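Local coordinates for Non-structural protein 3 (Rice hoja blanca virus, PDB 3AJF) that suppresses RNA-mediated gene silencing in the host, presumably by binding double-stranded RNA, and forms a homodimer, at residues L8-L13 with V81-E86; P14-L19 with R74-C79; S21-I26 with I60-H65; R44-P49 with S85-E90. One frame throughout, in Å; residues are numbered along the deposited sequence.

Contact 1. Residues L8-L13 with V81-E86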
loop_
_atom_site.group_PDB
_atom_site.type_symbol
_atom_site.label_atom_id
_atom_site.label_comp_id
_atom_site.label_asym_id
_atom_site.label_seq_id
_atom_site.Cartn_x
_atom_site.Cartn_y
_atom_site.Cartn_z
ATOM N N LEU A 8 15.453 2.744 13.773
ATOM C CA LEU A 8 15.205 1.918 12.599
ATOM C C LEU A 8 14.846 2.839 11.444
ATOM O O LEU A 8 14.220 3.885 11.685
ATOM C CB LEU A 8 14.036 0.970 12.863
ATOM C CG LEU A 8 14.176 0.032 14.058
ATOM C CD1 LEU A 8 12.823 -0.634 14.348
ATOM C CD2 LEU A 8 15.268 -1.001 13.771
ATOM N N THR A 9 15.226 2.483 10.212
ATOM C CA THR A 9 14.862 3.306 9.063
ATOM C C THR A 9 14.177 2.535 7.927
ATOM O O THR A 9 14.458 1.358 7.692
ATOM C CB THR A 9 16.045 4.145 8.495
ATOM O OG1 THR A 9 17.067 3.286 7.983
ATOM C CG2 THR A 9 16.629 5.122 9.551
ATOM N N CYS A 10 13.274 3.230 7.246
ATOM C CA CYS A 10 12.644 2.760 6.021
ATOM C C CYS A 10 13.085 3.756 4.966
ATOM O O CYS A 10 12.778 4.932 5.090
ATOM C CB CYS A 10 11.114 2.831 6.175
ATOM S SG CYS A 10 10.146 2.635 4.624
ATOM N N LYS A 11 13.836 3.319 3.957
ATOM C CA LYS A 11 14.306 4.245 2.912
ATOM C C LYS A 11 15.022 5.441 3.560
ATOM O O LYS A 11 14.869 6.582 3.131
ATOM C CB LYS A 11 13.129 4.729 2.050
ATOM C CG LYS A 11 12.586 3.718 1.010
ATOM C CD LYS A 11 11.346 4.327 0.325
ATOM C CE LYS A 11 11.001 3.643 -1.006
ATOM N NZ LYS A 11 10.337 4.597 -1.993
ATOM N N ASP A 12 15.786 5.161 4.614
ATOM C CA ASP A 12 16.573 6.159 5.348
ATOM C C ASP A 12 15.762 7.132 6.210
ATOM O O ASP A 12 16.323 8.060 6.811
ATOM C CB ASP A 12 17.561 6.898 4.414
ATOM C CG ASP A 12 18.677 5.983 3.902
ATOM O OD1 ASP A 12 19.318 5.278 4.720
ATOM O OD2 ASP A 12 18.914 5.962 2.673
ATOM N N LEU A 13 14.451 6.900 6.297
ATOM C CA LEU A 13 13.566 7.698 7.132
ATOM C C LEU A 13 13.313 6.923 8.420
ATOM O O LEU A 13 12.928 5.749 8.360
ATOM C CB LEU A 13 12.224 7.934 6.423
ATOM C CG LEU A 13 12.157 8.515 5.003
ATOM C CD1 LEU A 13 10.713 8.448 4.445
ATOM C CD2 LEU A 13 12.680 9.947 4.936
ATOM N N VAL A 81 4.031 1.506 3.794
ATOM C CA VAL A 81 3.077 1.093 2.780
ATOM C C VAL A 81 3.774 1.000 1.418
ATOM O O VAL A 81 3.651 -0.004 0.694
ATOM C CB VAL A 81 1.819 2.012 2.700
ATOM C CG1 VAL A 81 1.007 1.678 1.434
ATOM C CG2 VAL A 81 0.970 1.779 3.852
ATOM N N SER A 82 4.492 2.068 1.085
ATOM C CA SER A 82 5.117 2.223 -0.201
ATOM C C SER A 82 6.156 1.119 -0.410
ATOM O O SER A 82 6.180 0.470 -1.491
ATOM C CB SER A 82 5.698 3.644 -0.308
ATOM O OG SER A 82 6.616 3.735 -1.355
ATOM N N THR A 83 6.977 0.864 0.612
ATOM C CA THR A 83 8.017 -0.157 0.515
ATOM C C THR A 83 7.532 -1.606 0.554
ATOM O O THR A 83 8.035 -2.441 -0.204
ATOM C CB THR A 83 9.192 0.030 1.564
ATOM O OG1 THR A 83 8.722 -0.246 2.872
ATOM C CG2 THR A 83 9.653 1.405 1.582
ATOM N N TYR A 84 6.549 -1.915 1.404
ATOM C CA TYR A 84 6.141 -3.311 1.535
ATOM C C TYR A 84 5.261 -3.728 0.368
ATOM O O TYR A 84 5.234 -4.901 0.007
ATOM C CB TYR A 84 5.490 -3.566 2.893
ATOM C CG TYR A 84 6.588 -3.771 3.909
ATOM C CD1 TYR A 84 7.054 -2.710 4.687
ATOM C CD2 TYR A 84 7.214 -5.015 4.031
ATOM C CE1 TYR A 84 8.106 -2.882 5.587
ATOM C CE2 TYR A 84 8.292 -5.194 4.928
ATOM C CZ TYR A 84 8.723 -4.125 5.686
ATOM O OH TYR A 84 9.764 -4.307 6.565
ATOM N N SER A 85 4.583 -2.757 -0.255
ATOM C CA SER A 85 3.824 -3.053 -1.483
ATOM C C SER A 85 4.726 -3.585 -2.593
ATOM O O SER A 85 4.285 -4.368 -3.457
ATOM C CB SER A 85 3.000 -1.834 -1.940
ATOM O OG SER A 85 3.872 -0.794 -2.363
ATOM N N GLU A 86 6.001 -3.219 -2.548
ATOM C CA GLU A 86 6.972 -3.635 -3.585
ATOM C C GLU A 86 7.089 -5.142 -3.727
ATOM O O GLU A 86 7.388 -5.644 -4.807
ATOM C CB GLU A 86 8.377 -3.066 -3.309
ATOM C CG GLU A 86 8.418 -1.529 -3.262
ATOM C CD GLU A 86 9.815 -0.995 -2.872
ATOM O OE1 GLU A 86 10.750 -1.817 -2.834
ATOM O OE2 GLU A 86 9.969 0.225 -2.619
#
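Cys10 and Lys11, at the start of a type I' beta-hairpin turn, lay their side chains against Thr83 on helix 74-85. The turn runs from Cys10 to Leu13, and two backbone bonds, Cys10 N to Leu13 O and Leu13 N to Cys10 O, close it in the hairpin formed by strands 9-10 and 13-14. Cys10 comes first: with SG anti to its backbone N (chi1 167°), the sulfur points at the helix, where it forms the disulfide to Cys79, one turn before Thr83. That covalent tie brings Cys10 SG to 3.3 Å from Thr83 CG2, a tight approach, while Thr83 OG1 stays at 3.7 Å from the same sulfur.

Lys11 follows. Its extended chain slides past Thr83 in the opposite direction, and Lys11 CD lies 3.6 Å from Thr83 CG2, so one methyl serves both the sulfur and the aliphatic stem. The ammonium end comes near two polar groups without bonding either: Lys11 NZ is 3.9 Å from Ser82 OG, whose hydrogen-bond partner is Ser82 of the second subunit. Opposite charges probably attract weakly at the last approach, where Lys11 NZ stands 4.4 Å from Glu86 OE2.

Contact 2. Residues P14-L19 with R74-C79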
loop_
_atom_site.group_PDB
_atom_site.type_symbol
_atom_site.label_atom_id
_atom_site.label_comp_id
_atom_site.label_asym_id
_atom_site.label_seq_id
_atom_site.Cartn_x
_atom_site.Cartn_y
_atom_site.Cartn_z
ATOM N N PRO A 14 13.526 7.567 9.577
ATOM C CA PRO A 14 13.280 6.970 10.889
ATOM C C PRO A 14 11.825 6.545 11.095
ATOM O O PRO A 14 10.896 7.310 10.814
ATOM C CB PRO A 14 13.638 8.089 11.858
ATOM C CG PRO A 14 14.646 8.935 11.091
ATOM C CD PRO A 14 14.094 8.925 9.693
ATOM N N ILE A 15 11.641 5.316 11.566
ATOM C CA ILE A 15 10.320 4.771 11.830
ATOM C C ILE A 15 10.228 4.650 13.322
ATOM O O ILE A 15 10.874 3.782 13.880
ATOM C CB ILE A 15 10.188 3.351 11.264
ATOM C CG1 ILE A 15 10.516 3.340 9.800
ATOM C CG2 ILE A 15 8.787 2.732 11.558
ATOM C CD1 ILE A 15 11.249 2.132 9.474
ATOM N N PRO A 16 9.399 5.483 13.978
ATOM C CA PRO A 16 9.326 5.381 15.431
ATOM C C PRO A 16 8.831 4.006 15.881
ATOM O O PRO A 16 7.933 3.416 15.265
ATOM C CB PRO A 16 8.338 6.495 15.820
ATOM C CG PRO A 16 8.288 7.389 14.655
ATOM C CD PRO A 16 8.501 6.524 13.454
ATOM N N ILE A 17 9.458 3.481 16.923
ATOM C CA ILE A 17 9.176 2.113 17.409
ATOM C C ILE A 17 7.719 1.926 17.911
ATOM O O ILE A 17 7.099 0.853 17.707
ATOM C CB ILE A 17 10.270 1.652 18.449
ATOM C CG1 ILE A 17 10.182 0.143 18.735
ATOM C CG2 ILE A 17 10.196 2.474 19.721
ATOM C CD1 ILE A 17 10.745 -0.744 17.613
ATOM N N ASP A 18 7.159 2.985 18.499
ATOM C CA ASP A 18 5.765 2.985 18.915
ATOM C C ASP A 18 4.806 2.947 17.735
ATOM O O ASP A 18 3.655 2.513 17.907
ATOM C CB ASP A 18 5.451 4.181 19.795
ATOM C CG ASP A 18 6.179 4.123 21.171
ATOM O OD1 ASP A 18 6.669 3.039 21.579
ATOM O OD2 ASP A 18 6.225 5.166 21.853
ATOM N N LEU A 19 5.268 3.398 16.554
ATOM C CA LEU A 19 4.458 3.287 15.341
ATOM C C LEU A 19 4.306 1.825 14.945
ATOM O O LEU A 19 3.208 1.381 14.597
ATOM C CB LEU A 19 5.031 4.106 14.164
ATOM C CG LEU A 19 4.354 3.875 12.783
ATOM C CD1 LEU A 19 2.800 4.100 12.800
ATOM C CD2 LEU A 19 4.952 4.748 11.735
ATOM N N ARG A 74 2.833 10.053 9.964
ATOM C CA ARG A 74 2.318 9.925 8.593
ATOM C C ARG A 74 3.377 9.525 7.565
ATOM O O ARG A 74 3.117 8.676 6.699
ATOM C CB ARG A 74 1.533 11.171 8.119
ATOM C CG ARG A 74 0.304 11.532 8.978
ATOM C CD ARG A 74 -0.608 12.502 8.231
ATOM N NE ARG A 74 -1.305 11.799 7.156
ATOM C CZ ARG A 74 -2.345 10.987 7.320
ATOM N NH1 ARG A 74 -2.894 10.827 8.513
ATOM N NH2 ARG A 74 -2.879 10.370 6.271
ATOM N N LEU A 75 4.543 10.146 7.654
ATOM C CA LEU A 75 5.605 9.920 6.666
ATOM C C LEU A 75 6.211 8.509 6.798
ATOM O O LEU A 75 6.325 7.790 5.792
ATOM C CB LEU A 75 6.679 11.019 6.741
ATOM C CG LEU A 75 7.879 10.922 5.785
ATOM C CD1 LEU A 75 7.413 10.734 4.337
ATOM C CD2 LEU A 75 8.783 12.142 5.902
ATOM N N PRO A 76 6.596 8.108 8.023
ATOM C CA PRO A 76 7.091 6.732 8.165
ATOM C C PRO A 76 6.063 5.645 7.816
ATOM O O PRO A 76 6.444 4.623 7.240
ATOM C CB PRO A 76 7.513 6.628 9.627
ATOM C CG PRO A 76 7.075 7.911 10.310
ATOM C CD PRO A 76 6.706 8.904 9.267
ATOM N N LEU A 77 4.789 5.862 8.136
ATOM C CA LEU A 77 3.800 4.841 7.870
ATOM C C LEU A 77 3.553 4.734 6.366
ATOM O O LEU A 77 3.408 3.639 5.829
ATOM C CB LEU A 77 2.503 5.127 8.637
ATOM C CG LEU A 77 1.357 4.120 8.519
ATOM C CD1 LEU A 77 1.841 2.697 8.847
ATOM C CD2 LEU A 77 0.210 4.546 9.438
ATOM N N THR A 78 3.547 5.876 5.683
ATOM C CA THR A 78 3.409 5.881 4.252
ATOM C C THR A 78 4.617 5.205 3.618
ATOM O O THR A 78 4.473 4.476 2.620
ATOM C CB THR A 78 3.274 7.338 3.735
ATOM O OG1 THR A 78 2.053 7.895 4.239
ATOM C CG2 THR A 78 3.255 7.383 2.230
ATOM N N CYS A 79 5.799 5.451 4.176
ATOM C CA CYS A 79 7.016 4.771 3.719
ATOM C C CYS A 79 6.831 3.255 3.774
ATOM O O CYS A 79 7.149 2.549 2.809
ATOM C CB CYS A 79 8.267 5.155 4.562
ATOM S SG CYS A 79 9.835 4.544 3.842
#
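Pro76 of helix 74-85 supports the chain leading into helix 17-30, and the two backbones come close here, Ile15 CA lying 5.3 Å from Pro76 CA. At the head of the second segment, Arg74 points away from this contact; its guanidinium NH2 bonds Leu63 O and also Phe88 O of the second subunit. Its carbonyl is gripped twice from within the helix, by Thr78 N and by Thr78 OG1 at 2.8 Å from Arg74 O, the two donors arriving from opposite faces of the carbonyl plane.

Pro76 comes next, and its ring joins the hairpin-to-helix connection, residues 14-16, to helix 74-85. Its CB lies 3.6 Å from Pro14 O and 4.0 Å from Ile15 CA, and its CG is 3.7 Å from Pro16 CD, the two proline side chains pointing at about a right angle to each other. Pro16 occupies the N-cap position of helix 17-30, so this apolar contact sets the start of one helix against the first turns of another. From inside that helix Leu19 adds a methyl: its CG is anti to the backbone N (chi1 171°), which directs CD2 to 3.8 Å from Pro76 CB.

Leu77 continues the surface. The same Leu19 CD2 is 4.0 Å from Leu77 CB, and beyond this contact the Leu77 side chain reaches Met62 and Leu63 on helix 49-64.

Contact 3. Residues S21-I26 with I60-H65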
loop_
_atom_site.group_PDB
_atom_site.type_symbol
_atom_site.label_atom_id
_atom_site.label_comp_id
_atom_site.label_asym_id
_atom_site.label_seq_id
_atom_site.Cartn_x
_atom_site.Cartn_y
_atom_site.Cartn_z
ATOM N N SER A 21 4.493 -0.718 16.938
ATOM C CA SER A 21 3.624 -1.300 17.957
ATOM C C SER A 21 2.169 -0.968 17.720
ATOM O O SER A 21 1.292 -1.833 17.898
ATOM C CB SER A 21 3.991 -0.774 19.347
ATOM O OG SER A 21 5.295 -1.183 19.660
ATOM N N LEU A 22 1.899 0.300 17.403
ATOM C CA LEU A 22 0.524 0.737 17.154
ATOM C C LEU A 22 -0.079 0.010 15.934
ATOM O O LEU A 22 -1.239 -0.430 15.988
ATOM C CB LEU A 22 0.484 2.253 16.941
ATOM C CG LEU A 22 -0.880 2.857 16.592
ATOM C CD1 LEU A 22 -1.893 2.669 17.769
ATOM C CD2 LEU A 22 -0.723 4.310 16.162
ATOM N N PHE A 23 0.728 -0.118 14.873
ATOM C CA PHE A 23 0.356 -0.804 13.607
ATOM C C PHE A 23 0.001 -2.245 13.981
ATOM O O PHE A 23 -1.107 -2.707 13.668
ATOM C CB PHE A 23 1.547 -0.717 12.631
ATOM C CG PHE A 23 1.340 -1.344 11.256
ATOM C CD1 PHE A 23 0.091 -1.783 10.793
ATOM C CD2 PHE A 23 2.439 -1.431 10.393
ATOM C CE1 PHE A 23 -0.042 -2.343 9.526
ATOM C CE2 PHE A 23 2.305 -1.972 9.096
ATOM C CZ PHE A 23 1.055 -2.432 8.668
ATOM N N PHE A 24 0.897 -2.925 14.700
ATOM C CA PHE A 24 0.630 -4.306 15.074
ATOM C C PHE A 24 -0.682 -4.444 15.895
ATOM O O PHE A 24 -1.507 -5.344 15.658
ATOM C CB PHE A 24 1.791 -4.925 15.870
ATOM C CG PHE A 24 1.454 -6.296 16.385
ATOM C CD1 PHE A 24 1.297 -7.350 15.490
ATOM C CD2 PHE A 24 1.167 -6.507 17.741
ATOM C CE1 PHE A 24 0.910 -8.637 15.931
ATOM C CE2 PHE A 24 0.794 -7.788 18.215
ATOM C CZ PHE A 24 0.670 -8.853 17.291
ATOM N N ASP A 25 -0.883 -3.537 16.849
ATOM C CA ASP A 25 -2.058 -3.589 17.727
ATOM C C ASP A 25 -3.358 -3.473 16.921
ATOM O O ASP A 25 -4.340 -4.191 17.185
ATOM C CB ASP A 25 -2.001 -2.466 18.747
ATOM C CG ASP A 25 -1.062 -2.759 19.880
ATOM O OD1 ASP A 25 -0.569 -3.909 19.966
ATOM O OD2 ASP A 25 -0.818 -1.849 20.708
ATOM N N ILE A 26 -3.350 -2.557 15.956
ATOM C CA ILE A 26 -4.523 -2.285 15.129
ATOM C C ILE A 26 -4.759 -3.464 14.203
ATOM O O ILE A 26 -5.881 -3.943 14.095
ATOM C CB ILE A 26 -4.332 -0.938 14.368
ATOM C CG1 ILE A 26 -4.504 0.216 15.369
ATOM C CG2 ILE A 26 -5.292 -0.812 13.192
ATOM C CD1 ILE A 26 -4.170 1.628 14.847
ATOM N N ILE A 60 -3.086 1.313 5.411
ATOM C CA ILE A 60 -3.859 2.234 4.560
ATOM C C ILE A 60 -5.106 2.759 5.313
ATOM O O ILE A 60 -5.420 3.949 5.258
ATOM C CB ILE A 60 -4.241 1.590 3.212
ATOM C CG1 ILE A 60 -2.937 1.361 2.373
ATOM C CG2 ILE A 60 -5.265 2.487 2.430
ATOM C CD1 ILE A 60 -3.119 0.476 1.082
ATOM N N TRP A 61 -5.785 1.874 6.035
ATOM C CA TRP A 61 -6.880 2.318 6.912
ATOM C C TRP A 61 -6.435 3.395 7.921
ATOM O O TRP A 61 -7.109 4.423 8.080
ATOM C CB TRP A 61 -7.602 1.145 7.607
ATOM C CG TRP A 61 -8.613 1.680 8.570
ATOM C CD1 TRP A 61 -9.937 1.970 8.315
ATOM C CD2 TRP A 61 -8.376 2.025 9.925
ATOM N NE1 TRP A 61 -10.541 2.459 9.464
ATOM C CE2 TRP A 61 -9.596 2.521 10.458
ATOM C CE3 TRP A 61 -7.252 1.944 10.762
ATOM C CZ2 TRP A 61 -9.717 2.950 11.787
ATOM C CZ3 TRP A 61 -7.377 2.368 12.102
ATOM C CH2 TRP A 61 -8.604 2.879 12.591
HETATM N N MSE A 62 -5.307 3.171 8.588
HETATM C CA MSE A 62 -4.759 4.122 9.560
HETATM C C MSE A 62 -4.475 5.492 8.931
HETATM O O MSE A 62 -4.590 6.528 9.609
HETATM C CB MSE A 62 -3.471 3.593 10.182
HETATM C CG MSE A 62 -3.614 2.368 11.069
HETATM SE SE MSE A 62 -1.926 1.436 11.486
HETATM C CE MSE A 62 -0.917 2.735 12.627
ATOM N N LEU A 63 -4.043 5.503 7.664
ATOM C CA LEU A 63 -3.743 6.761 6.969
ATOM C C LEU A 63 -4.994 7.446 6.410
ATOM O O LEU A 63 -5.037 8.677 6.285
ATOM C CB LEU A 63 -2.752 6.514 5.824
ATOM C CG LEU A 63 -1.337 6.136 6.261
ATOM C CD1 LEU A 63 -0.520 5.458 5.121
ATOM C CD2 LEU A 63 -0.653 7.406 6.784
ATOM N N SER A 64 -5.982 6.655 6.029
ATOM C CA SER A 64 -7.125 7.189 5.305
ATOM C C SER A 64 -8.302 7.489 6.228
ATOM O O SER A 64 -9.156 8.312 5.884
ATOM C CB SER A 64 -7.545 6.222 4.195
ATOM O OG SER A 64 -8.005 4.975 4.715
ATOM N N HIS A 65 -8.370 6.805 7.374
ATOM C CA HIS A 65 -9.583 6.889 8.225
ATOM C C HIS A 65 -9.305 7.341 9.653
ATOM O O HIS A 65 -10.156 7.976 10.267
ATOM C CB HIS A 65 -10.341 5.563 8.268
ATOM C CG HIS A 65 -11.006 5.204 6.980
ATOM N ND1 HIS A 65 -12.336 5.451 6.729
ATOM C CD2 HIS A 65 -10.517 4.618 5.867
ATOM C CE1 HIS A 65 -12.638 5.045 5.507
ATOM N NE2 HIS A 65 -11.551 4.524 4.968
#
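A Met-aromatic contact sits where helix 17-30 crosses helix 49-64 in this mainly helical domain: selenomethionine Met62 reaches across to Phe23, with SE 4.8 Å from the centroid of the Phe23 ring and 50° off its normal, an oblique approach. The segment axes stand 11.3 Å apart at an angle of 107°, nearly perpendicular, and the long Met62 side chain spans much of that gap.

Met62 does this with a bend at its last torsion (chi3 67°), which turns CE along the neighbouring helix. SE lies 3.8 Å from Phe23 CA, against the backbone as well as the ring, and Met62 CE reaches Leu22 CD2 at 3.9 Å, the two chains sliding past each other in opposite directions. The Phe23 ring itself also meets Phe39 edge-to-face and touches Phe55, placing this seam within an aromatic cluster, while Met62 continues to Leu77 on helix 74-85.

One turn after Leu22, Ile26 divides its branches between two partners. Its CD1 packs 3.9 Å from Met62 CG. The other branch meets the indole of the solvent-exposed Trp61 obliquely, the two side chains crossing at about a right angle, with Ile26 CG2 4.0 Å from Trp61 CZ3.

Contact 4. Residues R44-P49 with S85-E90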
loop_
_atom_site.group_PDB
_atom_site.type_symbol
_atom_site.label_atom_id
_atom_site.label_comp_id
_atom_site.label_asym_id
_atom_site.label_seq_id
_atom_site.Cartn_x
_atom_site.Cartn_y
_atom_site.Cartn_z
ATOM N N ARG A 44 10.239 -8.749 7.849
ATOM C CA ARG A 44 11.463 -9.288 7.279
ATOM C C ARG A 44 11.309 -9.608 5.808
ATOM O O ARG A 44 12.207 -9.287 5.013
ATOM C CB ARG A 44 11.894 -10.549 8.026
ATOM C CG ARG A 44 12.324 -10.298 9.455
ATOM C CD ARG A 44 13.159 -11.480 9.990
ATOM N NE ARG A 44 12.410 -12.733 9.959
ATOM C CZ ARG A 44 11.555 -13.136 10.900
ATOM N NH1 ARG A 44 11.295 -12.376 11.975
ATOM N NH2 ARG A 44 10.942 -14.309 10.758
ATOM N N LYS A 45 10.201 -10.256 5.444
ATOM C CA LYS A 45 9.981 -10.662 4.053
ATOM C C LYS A 45 8.616 -11.255 3.874
ATOM O O LYS A 45 8.384 -12.400 4.259
ATOM C CB LYS A 45 11.041 -11.671 3.554
ATOM C CG LYS A 45 11.052 -11.808 2.010
ATOM C CD LYS A 45 12.184 -12.729 1.541
ATOM C CE LYS A 45 12.244 -12.830 0.016
ATOM N NZ LYS A 45 13.059 -14.060 -0.405
ATOM N N PRO A 46 7.681 -10.458 3.338
ATOM C CA PRO A 46 6.324 -10.976 3.081
ATOM C C PRO A 46 6.382 -12.279 2.268
ATOM O O PRO A 46 7.135 -12.357 1.283
ATOM C CB PRO A 46 5.692 -9.846 2.263
ATOM C CG PRO A 46 6.400 -8.588 2.809
ATOM C CD PRO A 46 7.816 -9.034 2.986
ATOM N N ASP A 47 5.632 -13.298 2.666
ATOM C CA ASP A 47 5.795 -14.601 2.003
ATOM C C ASP A 47 4.443 -15.164 1.564
ATOM O O ASP A 47 4.349 -16.281 1.047
ATOM C CB ASP A 47 6.538 -15.579 2.920
ATOM C CG ASP A 47 5.734 -15.939 4.170
ATOM O OD1 ASP A 47 4.929 -15.113 4.643
ATOM O OD2 ASP A 47 5.895 -17.065 4.667
ATOM N N ASP A 48 3.397 -14.366 1.778
ATOM C CA ASP A 48 2.050 -14.745 1.404
ATOM C C ASP A 48 1.342 -13.499 0.902
ATOM O O ASP A 48 1.233 -12.534 1.653
ATOM C CB ASP A 48 1.279 -15.308 2.605
ATOM C CG ASP A 48 -0.054 -15.905 2.198
ATOM O OD1 ASP A 48 -1.018 -15.149 1.989
ATOM O OD2 ASP A 48 -0.135 -17.150 2.079
ATOM N N PRO A 49 0.829 -13.525 -0.355
ATOM C CA PRO A 49 0.142 -12.327 -0.891
ATOM C C PRO A 49 -1.116 -11.947 -0.110
ATOM O O PRO A 49 -1.414 -10.758 0.030
ATOM C CB PRO A 49 -0.225 -12.744 -2.321
ATOM C CG PRO A 49 -0.359 -14.273 -2.229
ATOM C CD PRO A 49 0.819 -14.640 -1.334
ATOM N N SER A 85 4.583 -2.757 -0.255
ATOM C CA SER A 85 3.824 -3.053 -1.483
ATOM C C SER A 85 4.726 -3.585 -2.593
ATOM O O SER A 85 4.285 -4.368 -3.457
ATOM C CB SER A 85 3.000 -1.834 -1.940
ATOM O OG SER A 85 3.872 -0.794 -2.363
ATOM N N GLU A 86 6.001 -3.219 -2.548
ATOM C CA GLU A 86 6.972 -3.635 -3.585
ATOM C C GLU A 86 7.089 -5.142 -3.727
ATOM O O GLU A 86 7.388 -5.644 -4.807
ATOM C CB GLU A 86 8.377 -3.066 -3.309
ATOM C CG GLU A 86 8.418 -1.529 -3.262
ATOM C CD GLU A 86 9.815 -0.995 -2.872
ATOM O OE1 GLU A 86 10.750 -1.817 -2.834
ATOM O OE2 GLU A 86 9.969 0.225 -2.619
ATOM N N TYR A 87 6.802 -5.871 -2.654
ATOM C CA TYR A 87 6.998 -7.304 -2.656
ATOM C C TYR A 87 5.998 -7.971 -3.614
ATOM O O TYR A 87 6.249 -9.063 -4.101
ATOM C CB TYR A 87 6.903 -7.850 -1.218
ATOM C CG TYR A 87 8.178 -7.544 -0.419
ATOM C CD1 TYR A 87 9.275 -8.376 -0.512
ATOM C CD2 TYR A 87 8.275 -6.422 0.389
ATOM C CE1 TYR A 87 10.471 -8.118 0.192
ATOM C CE2 TYR A 87 9.475 -6.144 1.110
ATOM C CZ TYR A 87 10.552 -7.015 0.993
ATOM O OH TYR A 87 11.749 -6.796 1.662
ATOM N N PHE A 88 4.902 -7.278 -3.955
ATOM C CA PHE A 88 3.944 -7.844 -4.915
ATOM C C PHE A 88 4.505 -8.151 -6.296
ATOM O O PHE A 88 3.879 -8.909 -7.064
ATOM C CB PHE A 88 2.698 -6.976 -5.075
ATOM C CG PHE A 88 1.700 -7.151 -3.948
ATOM C CD1 PHE A 88 1.257 -8.419 -3.594
ATOM C CD2 PHE A 88 1.202 -6.049 -3.268
ATOM C CE1 PHE A 88 0.302 -8.591 -2.596
ATOM C CE2 PHE A 88 0.261 -6.222 -2.239
ATOM C CZ PHE A 88 -0.176 -7.506 -1.912
ATOM N N VAL A 89 5.649 -7.582 -6.636
ATOM C CA VAL A 89 6.186 -7.825 -7.954
ATOM C C VAL A 89 6.480 -9.326 -8.089
ATOM O O VAL A 89 6.110 -9.955 -9.096
ATOM C CB VAL A 89 7.411 -6.933 -8.269
ATOM C CG1 VAL A 89 7.969 -7.251 -9.623
ATOM C CG2 VAL A 89 7.002 -5.459 -8.240
ATOM N N GLU A 90 7.087 -9.921 -7.070
ATOM C CA GLU A 90 7.433 -11.340 -7.172
ATOM C C GLU A 90 6.461 -12.271 -6.419
ATOM O O GLU A 90 6.383 -13.472 -6.715
ATOM C CB GLU A 90 8.899 -11.564 -6.752
ATOM C CG GLU A 90 9.935 -11.161 -7.844
ATOM C CD GLU A 90 11.403 -11.115 -7.329
ATOM O OE1 GLU A 90 11.688 -10.478 -6.286
ATOM O OE2 GLU A 90 12.288 -11.705 -7.970
#
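Pro46 sets its CD methylene over the face of the Tyr87 ring in a CH-pi contact that joins the segment following helix 74-85 to the connection between helices 36-44 and 49-64. Pro46 CD sits 3.6 Å from the centroid of the Tyr87 ring and only 6° off its normal, so the methylene is centred over one face and is nearly equidistant from the ring carbons. Pro46 CG extends the cover to the base of the ring, 3.8 Å from Tyr87 CG. The two side chains cross at about a right angle. Tyr87 is put there by its first torsion, with CG anti to the carbonyl carbon (chi1 -76°), which turns a ring face toward the proline.

Beside it, Lys45 brings its stem to the same ring obliquely, CG being 4.2 Å from Tyr87 CE1, before its ammonium end leads away.

Phe88 is used differently. Its ring meets Pro49 by the edge: Pro49 O lies near the ring plane, 3.8 Å from Phe88 CE1, and Pro49 CB is 4.2 Å from that same carbon. Pro49 opens helix 49-64, directly after Asp48, the N-cap, whose OD1 accepts from Asn51 N. Leu52 of that helix touches Pro46, Tyr87 and Phe88 alike, and Phe88 also packs on Thr78 of the second subunit.

Chemically, the arrangement is consistent with each ring offering its complementary part: the electron-rich face of Tyr87 to the slightly positive hydrogens next to a proline nitrogen, and the slightly positive rim of Phe88 to a carbonyl oxygen, which probably adds a weak electrostatic component to apolar packing.

In the fold
Contacts 1, 2 and 4 all involve helix 74-85 or the segment that follows it, and contact 3 joins helices 17-30 and 49-64 alongside. Contact 2 is the most buried and almost entirely apolar, apart from a carbonyl oxygen against Pro76; contact 3 is likewise apolar but runs from a buried selenium to an exposed indole. Arg74 and Leu77 tie helix 74-85 to helix 49-64, and so contact 2 to contact 3. Contact 1 mixes a sulfur with charged groups near the surface, and the Cys10-Cys79 disulfide locks it to contact 2. Contact 4, whose centre is about 19 Å from those of contacts 2 and 3, relies on aromatic rings and prolines. All four contacts have residues touching the second subunit.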